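Local coordinates for putative secreted salivary protein (Xenopsylla cheopis, PDB 5K6D) that blocks the host voltage-gated sodium channel NaV1.5 as a secreted, disulfide-rich toxin of flea saliva, at residues C45-H48 and C49-V52. Residues are numbered along the deposited sequence; the frame is centred on the assembly and turned at random.
Sequences CDKH and CTGV
His48 and Val52, one turn apart near the C-terminal end of helix 38-51, meet ring against isopropyl group. His48 CB lies 3.2 Å from the adjoining Cys49 N, and CG and CD2 stay near that same nitrogen, which sits oblique to the ring. With CG anti to the backbone N (chi1 -179°), one face of the imidazole is set against the Val52 side chain. ND1 lies 3.8 Å from Val52 CB, while CE1 meets Val52 CG1. Val52 CB stands over that face, 4.1 Å from the centroid and 23° off the normal, the geometry of a CH-pi contact displaced toward the rim. At the tip, NE2 hydrogen-bonds Cys8 O, which, with Val52 over the face, probably limits the ring's rotation.

The backbone beneath is alpha-helical: Cys49, Thr50, Gly51 and Val52 each donate to the carbonyl four residues earlier. In the last bond, Val52 N sits 2.9 Å from His48 O but 35° above the carbonyl plane, not on a lone pair.

Thr50 OG1 gathers two waters on the outer side, each 2.8 Å away. One donates to Asp46 OD2 at 2.9 Å; the other accepts from Lys47 NZ at 2.8 Å, the lysine chain bending at chi2 and chi3 to arrive there. Asp46 OD1 takes a bond from Gly58 N.

Cys45 SG and Cys49 SG lie 4.0 Å apart without bonding to each other, each committed to strand 73-76 through Cys73 and Cys75. This i, i+4 cysteine spacing, paired with an i, i+2 pair on a strand, is characteristic of the cysteine-stabilised alpha-beta motif. Chemically, covalent links secure the buried face, while Asp46 and Lys47 are bridged through two waters sharing the Thr50 hydroxyl rather than by a direct salt bridge.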
ATOM      1  N   CYS A  45       4.833  -1.377  -5.414  1.00  6.31           N
ATOM      2  CA  CYS A  45       3.665  -0.868  -4.719  1.00  6.45           C
ATOM      3  C   CYS A  45       2.391  -1.387  -5.365  1.00  6.33           C
ATOM      4  O   CYS A  45       1.505  -1.885  -4.675  1.00  7.04           O
ATOM      5  CB  CYS A  45       3.697   0.659  -4.705  1.00  6.67           C
ATOM      6  SG  CYS A  45       2.202   1.447  -4.080  1.00  7.06           S
ATOM      7  N   ASP A  46       2.291  -1.301  -6.687  1.00  6.72           N
ATOM      8  CA  ASP A  46       1.066  -1.744  -7.321  1.00  7.07           C
ATOM      9  C   ASP A  46       0.793  -3.217  -7.043  1.00  6.25           C
ATOM     10  O   ASP A  46      -0.338  -3.596  -6.755  1.00  7.13           O
ATOM     11  CB  ASP A  46       1.092  -1.483  -8.818  1.00  9.62           C
ATOM     12  CG  ASP A  46      -0.293  -1.494  -9.405  1.00 10.97           C
ATOM     13  OD1 ASP A  46      -1.059  -0.537  -9.152  1.00 13.62           O
ATOM     14  OD2 ASP A  46      -0.636  -2.477 -10.072  1.00 13.86           O
ATOM     15  N   LYS A  47       1.833  -4.045  -7.114  1.00  6.57           N
ATOM     16  CA  LYS A  47       1.672  -5.473  -6.866  1.00  5.76           C
ATOM     17  C   LYS A  47       1.387  -5.779  -5.397  1.00  5.87           C
ATOM     18  O   LYS A  47       0.598  -6.670  -5.094  1.00  6.27           O
ATOM     19  CB  LYS A  47       2.914  -6.226  -7.342  1.00  6.63           C
ATOM     20  CG  LYS A  47       2.977  -7.703  -6.957  1.00  8.81           C
ATOM     21  CD  LYS A  47       1.787  -8.555  -7.398  1.00  9.31           C
ATOM     22  CE  LYS A  47       1.638  -8.635  -8.902  1.00 10.19           C
ATOM     23  NZ  LYS A  47       0.731  -9.760  -9.292  1.00 10.58           N
ATOM     24  N   HIS A  48       2.018  -5.070  -4.471  1.00  5.89           N
ATOM     25  CA  HIS A  48       1.645  -5.244  -3.070  1.00  5.93           C
ATOM     26  C   HIS A  48       0.160  -4.920  -2.893  1.00  5.81           C
ATOM     27  O   HIS A  48      -0.583  -5.643  -2.216  1.00  6.62           O
ATOM     28  CB  HIS A  48       2.518  -4.367  -2.169  1.00  6.75           C
ATOM     29  CG  HIS A  48       2.205  -4.504  -0.716  1.00  6.03           C
ATOM     30  ND1 HIS A  48       2.683  -5.534   0.070  1.00  7.34           N
ATOM     31  CD2 HIS A  48       1.418  -3.744   0.080  1.00  6.81           C
ATOM     32  CE1 HIS A  48       2.211  -5.385   1.296  1.00  7.34           C
ATOM     33  NE2 HIS A  48       1.444  -4.308   1.328  1.00  8.24           N
ATOM     34  N   CYS A  49      -0.283  -3.855  -3.542  1.00  5.82           N
ATOM     35  CA  CYS A  49      -1.674  -3.448  -3.433  1.00  5.83           C
ATOM     36  C   CYS A  49      -2.641  -4.467  -4.013  1.00  6.66           C
ATOM     37  O   CYS A  49      -3.657  -4.772  -3.392  1.00  7.09           O
ATOM     38  CB  CYS A  49      -1.894  -2.095  -4.107  1.00  6.15           C
ATOM     39  SG  CYS A  49      -1.051  -0.739  -3.264  1.00  7.40           S
ATOM     40  N   THR A  50      -2.347  -4.994  -5.199  1.00  6.68           N
ATOM     41  CA  THR A  50      -3.267  -5.954  -5.803  1.00  7.82           C
ATOM     42  C   THR A  50      -3.103  -7.355  -5.216  1.00  7.64           C
ATOM     43  O   THR A  50      -4.084  -8.087  -5.050  1.00  9.65           O
ATOM     44  CB  THR A  50      -3.092  -6.050  -7.327  1.00  8.18           C
ATOM     45  OG1 THR A  50      -1.759  -6.488  -7.628  1.00  8.46           O
ATOM     46  CG2 THR A  50      -3.365  -4.702  -8.004  1.00 10.59           C
ATOM     47  N   GLY A  51      -1.864  -7.740  -4.911  1.00  7.18           N
ATOM     48  CA  GLY A  51      -1.580  -9.099  -4.502  1.00  8.43           C
ATOM     49  C   GLY A  51      -1.670  -9.375  -3.020  1.00  7.75           C
ATOM     50  O   GLY A  51      -1.887 -10.518  -2.629  1.00  9.80           O
ATOM     51  N   VAL A  52      -1.483  -8.350  -2.197  1.00  6.99           N
ATOM     52  CA  VAL A  52      -1.511  -8.529  -0.748  1.00  7.15           C
ATOM     53  C   VAL A  52      -2.687  -7.775  -0.132  1.00  6.80           C
ATOM     54  O   VAL A  52      -3.464  -8.357   0.622  1.00  8.21           O
ATOM     55  CB  VAL A  52      -0.165  -8.102  -0.090  1.00  7.70           C
ATOM     56  CG1 VAL A  52      -0.222  -8.291   1.418  1.00  8.85           C
ATOM     57  CG2 VAL A  52       1.004  -8.912  -0.677  1.00  9.49           C
TER
HETATM   58  O   HOH W   1      -0.255  -5.358  -9.699  1.00 14.41           O
HETATM   59  O   HOH W   2      -1.742  -9.229  -8.037  1.00 13.59           O